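Local coordinates for protein Thf1 (Thermosynechococcus elongatus, PDB 5MJR), which associates with the FtsH protease complex involved in photosystem II repair and may take part in building the photosynthetic membrane, at residues Y65-A70 against L139-H144; A113-Y118 against Y157-E162. All coordinates share one frame; numbering follows the deposited sequence.

Interaction 1. Residues Y65-A70 against L139-H144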
ATOM      1  N   TYR A  65      11.025  -4.678   2.271  1.00  9.78           N
ATOM      2  CA  TYR A  65       9.715  -5.127   1.866  1.00  9.61           C
ATOM      3  C   TYR A  65       9.058  -5.956   2.948  1.00  9.69           C
ATOM      4  O   TYR A  65       9.675  -6.755   3.611  1.00 10.37           O
ATOM      5  CB  TYR A  65       9.833  -6.023   0.641  1.00 10.43           C
ATOM      6  CG  TYR A  65       8.606  -6.682   0.111  1.00  8.34           C
ATOM      7  CD1 TYR A  65       8.157  -7.845   0.672  1.00 10.23           C
ATOM      8  CD2 TYR A  65       7.889  -6.113  -0.919  1.00 10.93           C
ATOM      9  CE1 TYR A  65       6.983  -8.466   0.238  1.00 10.08           C
ATOM     10  CE2 TYR A  65       6.720  -6.738  -1.349  1.00 11.09           C
ATOM     11  CZ  TYR A  65       6.239  -7.883  -0.794  1.00 10.31           C
ATOM     12  OH  TYR A  65       5.139  -8.510  -1.281  1.00 12.31           O
ATOM     13  N   SER A  66       7.715  -5.772   3.077  1.00  8.81           N
ATOM     14  CA  SER A  66       6.918  -6.644   3.893  1.00  8.74           C
ATOM     15  C   SER A  66       5.531  -6.713   3.314  1.00  8.80           C
ATOM     16  O   SER A  66       5.190  -5.873   2.483  1.00  8.55           O
ATOM     17  CB  SER A  66       6.823  -6.091   5.319  1.00  9.81           C
ATOM     18  OG  SER A  66       6.036  -4.960   5.387  1.00 10.44           O
ATOM     19  N   PRO A  67       4.642  -7.576   3.797  1.00  8.08           N
ATOM     20  CA  PRO A  67       3.245  -7.599   3.322  1.00  9.21           C
ATOM     21  C   PRO A  67       2.468  -6.349   3.585  1.00  7.86           C
ATOM     22  O   PRO A  67       1.457  -6.131   2.893  1.00  9.14           O
ATOM     23  CB  PRO A  67       2.659  -8.836   3.970  1.00  9.57           C
ATOM     24  CG  PRO A  67       3.862  -9.708   4.197  1.00 12.25           C
ATOM     25  CD  PRO A  67       4.989  -8.767   4.588  1.00  9.45           C
ATOM     26  N   LEU A  68       2.885  -5.534   4.556  1.00  8.67           N
ATOM     27  CA  LEU A  68       2.182  -4.268   4.819  1.00  9.16           C
ATOM     28  C   LEU A  68       2.430  -3.316   3.604  1.00  8.85           C
ATOM     29  O   LEU A  68       1.521  -2.603   3.175  1.00  9.41           O
ATOM     30  CB  LEU A  68       2.603  -3.643   6.098  1.00  9.27           C
ATOM     31  CG  LEU A  68       1.968  -2.332   6.520  1.00  9.37           C
ATOM     32  CD1 LEU A  68       0.485  -2.526   6.743  1.00 10.64           C
ATOM     33  CD2 LEU A  68       2.642  -1.733   7.740  1.00 11.46           C
ATOM     34  N   PHE A  69       3.693  -3.254   3.167  1.00  8.88           N
ATOM     35  CA  PHE A  69       3.986  -2.495   1.945  1.00  9.05           C
ATOM     36  C   PHE A  69       3.250  -3.051   0.726  1.00  8.35           C
ATOM     37  O   PHE A  69       2.696  -2.244  -0.035  1.00  8.84           O
ATOM     38  CB  PHE A  69       5.507  -2.530   1.748  1.00  9.76           C
ATOM     39  CG  PHE A  69       5.986  -1.912   0.432  1.00  9.34           C
ATOM     40  CD1 PHE A  69       6.084  -0.609   0.263  1.00 14.00           C
ATOM     41  CD2 PHE A  69       6.270  -2.770  -0.587  1.00 12.37           C
ATOM     42  CE1 PHE A  69       6.509  -0.097  -1.022  1.00 15.41           C
ATOM     43  CE2 PHE A  69       6.742  -2.349  -1.803  1.00 18.42           C
ATOM     44  CZ  PHE A  69       6.844  -1.023  -1.977  1.00 17.30           C
ATOM     45  N   ALA A  70       3.226  -4.353   0.576  1.00  8.04           N
ATOM     46  CA  ALA A  70       2.493  -4.937  -0.522  1.00  8.01           C
ATOM     47  C   ALA A  70       1.067  -4.504  -0.559  1.00  7.73           C
ATOM     48  O   ALA A  70       0.491  -4.103  -1.594  1.00  8.13           O
ATOM     49  CB  ALA A  70       2.602  -6.437  -0.568  1.00  9.31           C
ATOM     50  N   LEU A 139      -0.028 -10.200   9.964  1.00  9.53           N
ATOM     51  CA  LEU A 139      -0.229  -9.205  11.021  1.00  8.68           C
ATOM     52  C   LEU A 139       1.082  -8.731  11.656  1.00  8.73           C
ATOM     53  O   LEU A 139       1.233  -7.611  12.106  1.00  9.61           O
ATOM     54  CB  LEU A 139      -1.180  -9.825  12.080  1.00  9.89           C
ATOM     55  CG  LEU A 139      -1.497  -8.936  13.266  1.00 10.36           C
ATOM     56  CD1 LEU A 139      -2.131  -7.599  12.943  1.00 12.54           C
ATOM     57  CD2 LEU A 139      -2.320  -9.708  14.246  1.00 12.68           C
ATOM     58  N   ASN A 140       2.060  -9.681  11.747  1.00  8.82           N
ATOM     59  CA  ASN A 140       3.344  -9.357  12.272  1.00  9.72           C
ATOM     60  C   ASN A 140       4.074  -8.155  11.624  1.00  9.19           C
ATOM     61  O   ASN A 140       4.912  -7.508  12.231  1.00 10.45           O
ATOM     62  CB  ASN A 140       4.312 -10.545  12.253  1.00 10.35           C
ATOM     63  CG  ASN A 140       4.649 -11.032  10.839  1.00 11.51           C
ATOM     64  OD1 ASN A 140       3.862 -10.994   9.925  1.00 11.47           O
ATOM     65  ND2 ASN A 140       5.908 -11.535  10.712  1.00 16.45           N
ATOM     66  N   SER A 141       3.707  -7.891  10.347  1.00  7.96           N
ATOM     67  CA  SER A 141       4.239  -6.777   9.632  1.00  9.33           C
ATOM     68  C   SER A 141       3.783  -5.407  10.117  1.00  9.74           C
ATOM     69  O   SER A 141       4.331  -4.403   9.742  1.00 10.08           O
ATOM     70  CB  SER A 141       3.989  -6.902   8.108  1.00  9.68           C
ATOM     71  OG  SER A 141       2.704  -6.696   7.725  1.00 11.47           O
ATOM     72  N   LEU A 142       2.773  -5.375  11.024  1.00  9.55           N
ATOM     73  CA  LEU A 142       2.485  -4.119  11.714  1.00 10.28           C
ATOM     74  C   LEU A 142       3.564  -3.735  12.696  1.00 11.22           C
ATOM     75  O   LEU A 142       3.664  -2.527  13.074  1.00 12.60           O
ATOM     76  CB  LEU A 142       1.176  -4.214  12.450  1.00 10.80           C
ATOM     77  CG  LEU A 142      -0.081  -4.307  11.613  1.00 15.12           C
ATOM     78  CD1 LEU A 142      -1.304  -4.062  12.526  1.00 17.06           C
ATOM     79  CD2 LEU A 142      -0.190  -3.564  10.374  1.00 18.82           C
ATOM     80  N   ASN A 143       4.396  -4.701  13.081  1.00 10.76           N
ATOM     81  CA  ASN A 143       5.581  -4.420  13.893  1.00 11.78           C
ATOM     82  C   ASN A 143       6.743  -3.921  13.020  1.00 11.19           C
ATOM     83  O   ASN A 143       7.750  -4.590  12.826  1.00 17.34           O
ATOM     84  CB  ASN A 143       5.954  -5.638  14.704  1.00 14.66           C
ATOM     85  CG  ASN A 143       4.988  -5.935  15.829  1.00 14.80           C
ATOM     86  OD1 ASN A 143       4.458  -4.992  16.426  1.00 17.58           O
ATOM     87  ND2 ASN A 143       4.788  -7.239  16.093  1.00 14.79           N
ATOM     88  N   HIS A 144       6.481  -2.774  12.423  1.00 13.36           N
ATOM     89  CA  HIS A 144       7.338  -2.241  11.382  1.00 12.67           C
ATOM     90  C   HIS A 144       8.462  -1.428  11.987  1.00 18.18           C
ATOM     91  O   HIS A 144       8.155  -0.368  12.610  1.00 26.39           O
ATOM     92  CB  HIS A 144       6.490  -1.324  10.512  1.00 14.02           C
ATOM     93  CG  HIS A 144       7.238  -0.828   9.299  1.00 14.18           C
ATOM     94  ND1 HIS A 144       7.432  -1.657   8.231  1.00 16.18           N
ATOM     95  CD2 HIS A 144       7.876   0.326   9.073  1.00 16.46           C
ATOM     96  CE1 HIS A 144       8.178  -0.974   7.367  1.00 15.22           C
ATOM     97  NE2 HIS A 144       8.440   0.237   7.842  1.00 15.38           N
TER
HETATM   98  O   HOH W   1       6.300  -4.102   7.909  1.00 16.16           O
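The capped N-terminus of helix 67-80 meets a short 3-10 turn, residues 139-142, and S141 packs against S66, P67 and L68 at the start of the helix. S141 CB lies 3.9 Å from S66 OG and 4.1 Å from P67 CD, while S141 OG sits beside L68, 3.5 Å from L68 CB. With chi1 at 73°, S141 OG stands between its own backbone N and carbonyl carbon and hydrogen-bonds to P138 O, while S141 CB and the side of OG rest on the helix start. That keeps the hydroxyl tied to its own loop, which in this all-helical protein runs between helices 123-131 and 150-162.

S66 is the N-cap of helix 67-80. Its OG accepts from L68 N at 3.3 Å, a weak bond bent to 136° at the hydrogen. An ordered water gathers three groups from the two segments: it donates to S141 O at 2.7 Å and is also hydrogen-bonded to S66 OG and to H144 ND1, lying in the plane of the imidazole at its edge. H144 NE2 is bonded to K147 O, so both ring nitrogens have partners and the ring is fixed in its rotation.

Beyond the water-linked groups the contact turns apolar. L68 CG is anti to the backbone N (chi1 -180°), which sends the isobutyl group out toward the turn. L68 and L142 cross at about a right angle, with L68 CD1 against L142 CD2 at 3.8 Å; L142 also packs on L156 and F159 of helix 150-162.

Interaction 2. Residues A113-Y118 against Y157-E162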
ATOM      1  N   ALA A 113      -3.545 -10.183  -0.527  1.00 10.14           N
ATOM      2  CA  ALA A 113      -4.695 -11.069  -0.266  1.00 12.56           C
ATOM      3  C   ALA A 113      -4.577 -11.770   1.086  1.00 11.88           C
ATOM      4  O   ALA A 113      -5.568 -12.199   1.682  1.00 13.38           O
ATOM      5  CB  ALA A 113      -4.849 -12.086  -1.395  1.00 14.46           C
ATOM      6  N   SER A 114      -3.346 -11.991   1.555  1.00 11.91           N
ATOM      7  CA  SER A 114      -3.109 -12.727   2.832  1.00 10.63           C
ATOM      8  C   SER A 114      -3.743 -12.014   4.021  1.00 10.72           C
ATOM      9  O   SER A 114      -3.947 -12.648   5.061  1.00 14.79           O
ATOM     10  CB  SER A 114      -1.631 -12.994   3.077  1.00 11.32           C
ATOM     11  OG  SER A 114      -0.882 -11.856   3.419  1.00 11.50           O
ATOM     12  N   TRP A 115      -4.026 -10.726   3.904  1.00  9.36           N
ATOM     13  CA  TRP A 115      -4.694 -10.003   4.986  1.00  9.72           C
ATOM     14  C   TRP A 115      -6.166 -10.363   5.131  1.00  9.71           C
ATOM     15  O   TRP A 115      -6.781 -10.021   6.162  1.00 11.23           O
ATOM     16  CB  TRP A 115      -4.460  -8.515   4.768  1.00  9.43           C
ATOM     17  CG  TRP A 115      -3.065  -8.045   4.898  1.00  9.20           C
ATOM     18  CD1 TRP A 115      -2.131  -7.957   3.893  1.00  9.49           C
ATOM     19  CD2 TRP A 115      -2.419  -7.547   6.043  1.00  8.01           C
ATOM     20  NE1 TRP A 115      -0.980  -7.443   4.346  1.00  9.00           N
ATOM     21  CE2 TRP A 115      -1.092  -7.168   5.687  1.00  7.98           C
ATOM     22  CE3 TRP A 115      -2.791  -7.400   7.367  1.00  8.88           C
ATOM     23  CZ2 TRP A 115      -0.185  -6.630   6.575  1.00  8.28           C
ATOM     24  CZ3 TRP A 115      -1.922  -6.884   8.266  1.00  9.71           C
ATOM     25  CH2 TRP A 115      -0.607  -6.535   7.884  1.00  9.13           C
ATOM     26  N   GLN A 116      -6.741 -10.973   4.096  1.00 11.47           N
ATOM     27  CA  GLN A 116      -8.166 -11.309   4.153  1.00 12.04           C
ATOM     28  C   GLN A 116      -8.488 -12.340   5.207  1.00 12.35           C
ATOM     29  O   GLN A 116      -9.640 -12.470   5.621  1.00 13.32           O
ATOM     30  CB  GLN A 116      -8.665 -11.731   2.805  1.00 12.03           C
ATOM     31  CG  GLN A 116      -8.666 -10.576   1.790  1.00 18.42           C
ATOM     32  CD  GLN A 116      -8.879 -10.956   0.405  1.00 25.22           C
ATOM     33  OE1 GLN A 116      -9.459 -11.966   0.119  1.00 34.37           O
ATOM     34  NE2 GLN A 116      -8.354 -10.104  -0.553  1.00 27.50           N
ATOM     35  N   GLN A 117      -7.460 -13.051   5.716  1.00 12.34           N
ATOM     36  CA  GLN A 117      -7.727 -14.014   6.775  1.00 12.47           C
ATOM     37  C   GLN A 117      -8.198 -13.321   8.037  1.00 11.32           C
ATOM     38  O   GLN A 117      -8.784 -13.999   8.867  1.00 13.22           O
ATOM     39  CB  GLN A 117      -6.524 -14.814   7.096  1.00 12.88           C
ATOM     40  CG  GLN A 117      -5.393 -14.018   7.667  1.00 12.16           C
ATOM     41  CD  GLN A 117      -4.145 -14.772   7.872  1.00 13.77           C
ATOM     42  OE1 GLN A 117      -3.166 -14.710   7.011  1.00 20.11           O
ATOM     43  NE2 GLN A 117      -4.163 -15.533   8.895  1.00 14.80           N
ATOM     44  N   TYR A 118      -8.040 -12.024   8.170  1.00 11.02           N
ATOM     45  CA  TYR A 118      -8.505 -11.246   9.349  1.00 10.85           C
ATOM     46  C   TYR A 118      -9.918 -10.747   9.244  1.00 11.71           C
ATOM     47  O   TYR A 118     -10.385 -10.065  10.160  1.00 13.80           O
ATOM     48  CB  TYR A 118      -7.496 -10.164   9.743  1.00 12.22           C
ATOM     49  CG  TYR A 118      -6.102 -10.714   9.916  1.00 10.97           C
ATOM     50  CD1 TYR A 118      -5.732 -11.520  10.972  1.00 11.94           C
ATOM     51  CD2 TYR A 118      -5.070 -10.416   9.002  1.00  9.87           C
ATOM     52  CE1 TYR A 118      -4.510 -12.032  11.110  1.00 12.36           C
ATOM     53  CE2 TYR A 118      -3.843 -10.924   9.148  1.00 11.45           C
ATOM     54  CZ  TYR A 118      -3.522 -11.759  10.207  1.00 11.84           C
ATOM     55  OH  TYR A 118      -2.249 -12.288  10.277  1.00 12.07           O
ATOM     56  N   TYR A 157      -4.654   0.992   6.696  1.00  9.32           N
ATOM     57  CA  TYR A 157      -6.066   1.296   6.504  1.00  9.64           C
ATOM     58  C   TYR A 157      -6.798   0.181   5.799  1.00  9.54           C
ATOM     59  O   TYR A 157      -7.919  -0.213   6.205  1.00 11.38           O
ATOM     60  CB  TYR A 157      -6.173   2.621   5.743  1.00 11.47           C
ATOM     61  CG  TYR A 157      -7.619   3.010   5.600  1.00 15.25           C
ATOM     62  CD1 TYR A 157      -8.343   3.616   6.587  1.00 18.68           C
ATOM     63  CD2 TYR A 157      -8.241   2.843   4.372  1.00 21.20           C
ATOM     64  CE1 TYR A 157      -9.631   4.064   6.343  1.00 23.11           C
ATOM     65  CE2 TYR A 157      -9.551   3.243   4.127  1.00 26.52           C
ATOM     66  CZ  TYR A 157     -10.247   3.819   5.142  1.00 25.30           C
ATOM     67  OH  TYR A 157     -11.539   4.249   4.881  1.00 35.16           O
ATOM     68  N   ALA A 158      -6.175  -0.382   4.767  1.00  9.55           N
ATOM     69  CA  ALA A 158      -6.825  -1.500   4.069  1.00 10.72           C
ATOM     70  C   ALA A 158      -7.023  -2.712   4.926  1.00  9.84           C
ATOM     71  O   ALA A 158      -8.040  -3.374   4.866  1.00 11.52           O
ATOM     72  CB  ALA A 158      -6.035  -1.870   2.797  1.00 11.68           C
ATOM     73  N   PHE A 159      -6.017  -2.987   5.781  1.00  9.58           N
ATOM     74  CA  PHE A 159      -6.218  -4.048   6.767  1.00  9.81           C
ATOM     75  C   PHE A 159      -7.343  -3.753   7.719  1.00  9.51           C
ATOM     76  O   PHE A 159      -8.185  -4.650   7.954  1.00 11.11           O
ATOM     77  CB  PHE A 159      -4.885  -4.216   7.517  1.00  9.53           C
ATOM     78  CG  PHE A 159      -5.022  -4.911   8.852  1.00  8.46           C
ATOM     79  CD1 PHE A 159      -5.572  -6.197   8.957  1.00 10.45           C
ATOM     80  CD2 PHE A 159      -4.667  -4.304  10.017  1.00 10.87           C
ATOM     81  CE1 PHE A 159      -5.696  -6.823  10.182  1.00 11.04           C
ATOM     82  CE2 PHE A 159      -4.835  -4.914  11.264  1.00 12.85           C
ATOM     83  CZ  PHE A 159      -5.358  -6.154  11.320  1.00 10.77           C
ATOM     84  N   LEU A 160      -7.397  -2.547   8.223  1.00  9.22           N
ATOM     85  CA  LEU A 160      -8.424  -2.218   9.196  1.00 10.63           C
ATOM     86  C   LEU A 160      -9.799  -2.354   8.571  1.00 12.16           C
ATOM     87  O   LEU A 160     -10.767  -2.694   9.294  1.00 13.52           O
ATOM     88  CB  LEU A 160      -8.172  -0.818   9.758  1.00 12.18           C
ATOM     89  CG  LEU A 160      -6.951  -0.639  10.619  1.00 11.91           C
ATOM     90  CD1 LEU A 160      -6.718   0.806  10.912  1.00 14.74           C
ATOM     91  CD2 LEU A 160      -6.934  -1.524  11.839  1.00 12.58           C
ATOM     92  N   GLN A 161      -9.901  -2.046   7.288  1.00 11.42           N
ATOM     93  CA  GLN A 161     -11.151  -2.241   6.600  1.00 14.21           C
ATOM     94  C   GLN A 161     -11.687  -3.707   6.561  1.00 16.77           C
ATOM     95  O   GLN A 161     -12.888  -3.849   6.395  1.00 20.70           O
ATOM     96  CB  GLN A 161     -11.075  -1.709   5.229  1.00 17.16           C
ATOM     97  CG  GLN A 161     -11.019  -0.209   5.070  1.00 19.58           C
ATOM     98  CD  GLN A 161     -11.029   0.243   3.597  1.00 27.64           C
ATOM     99  OE1 GLN A 161     -10.081   0.037   2.842  1.00 35.84           O
ATOM    100  NE2 GLN A 161     -12.092   0.845   3.193  1.00 33.10           N
ATOM    101  N   GLU A 162     -10.785  -4.700   6.713  1.00 15.28           N
ATOM    102  CA  GLU A 162     -11.192  -6.088   6.752  1.00 19.13           C
ATOM    103  C   GLU A 162     -11.863  -6.405   8.029  1.00 17.18           C
ATOM    104  O   GLU A 162     -12.594  -7.368   8.067  1.00 17.48           O
ATOM    105  CB  GLU A 162      -9.999  -7.075   6.695  1.00 25.28           C
ATOM    106  CG  GLU A 162      -9.282  -7.050   5.394  1.00 28.88           C
ATOM    107  CD  GLU A 162      -9.996  -7.658   4.222  1.00 33.91           C
ATOM    108  OE1 GLU A 162     -10.911  -8.512   4.371  1.00 40.03           O
ATOM    109  OE2 GLU A 162      -9.572  -7.252   3.152  1.00 47.86           O
TER
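F159 of helix 150-162 packs against both W115 and Y118, making an aromatic cluster that joins this helix to the turn following helix 105-113, part of which, 116-118, is 3-10. The W115 and F159 rings meet obliquely, their planes at 50°; the closest pair is W115 CE3 and F159 CD1 at 3.4 Å, and W115 CZ3 lies over one face of F159, offset toward its rim. Y118 takes the other kind of ring contact, an offset edge-to-face pair in which the edge of F159 turns to the face of Y118, planes at 84°. F159 CE1 does the touching, 3.8 Å from Y118 CB, which lies in the plane of the F159 ring. F159 CG is anti to its backbone N (chi1 160°), and that carries the ring across to the turn. With an alanine here the contacts to W115 and Y118 would probably be lost, opening a gap beside both rings.

The polar ends of these aromatics point to other partners: W115 NE1 bonds to P67 O, and Y118 OH to S136 OG and L139 N.

E162 makes the other contacts, mostly carbon against oxygen. Its chain bends at chi2, and E162 CG lies 4.0 Å from W115 O. The carboxylate plane is nearly parallel to the Q116 amide plane, the two chains crossing at a slant, while E162 OE1 accepts from Q119 NE2. The carboxylate's nearest approach to Q116 is through OE2, 3.7 Å from Q116 CG.

Both contacts are largely buried, but interaction 2 reaches the surface at Q116, whereas none of the touching residues of interaction 1 is exposed. Their segments alternate along the chain, their centres lie about 12 Å apart, and the two contacts touch: W115 of interaction 2 packs its ring on L68 and S141 of interaction 1, and the polar ends of W115 and Y118 link the two by hydrogen bonds. The same two aromatics that receive F159 thus also meet residues of interaction 1. Chemistry follows place: around the helix start in interaction 1 a bridging water and serine hydroxyls satisfy polar groups, whereas interaction 2 rests mainly on ring packing.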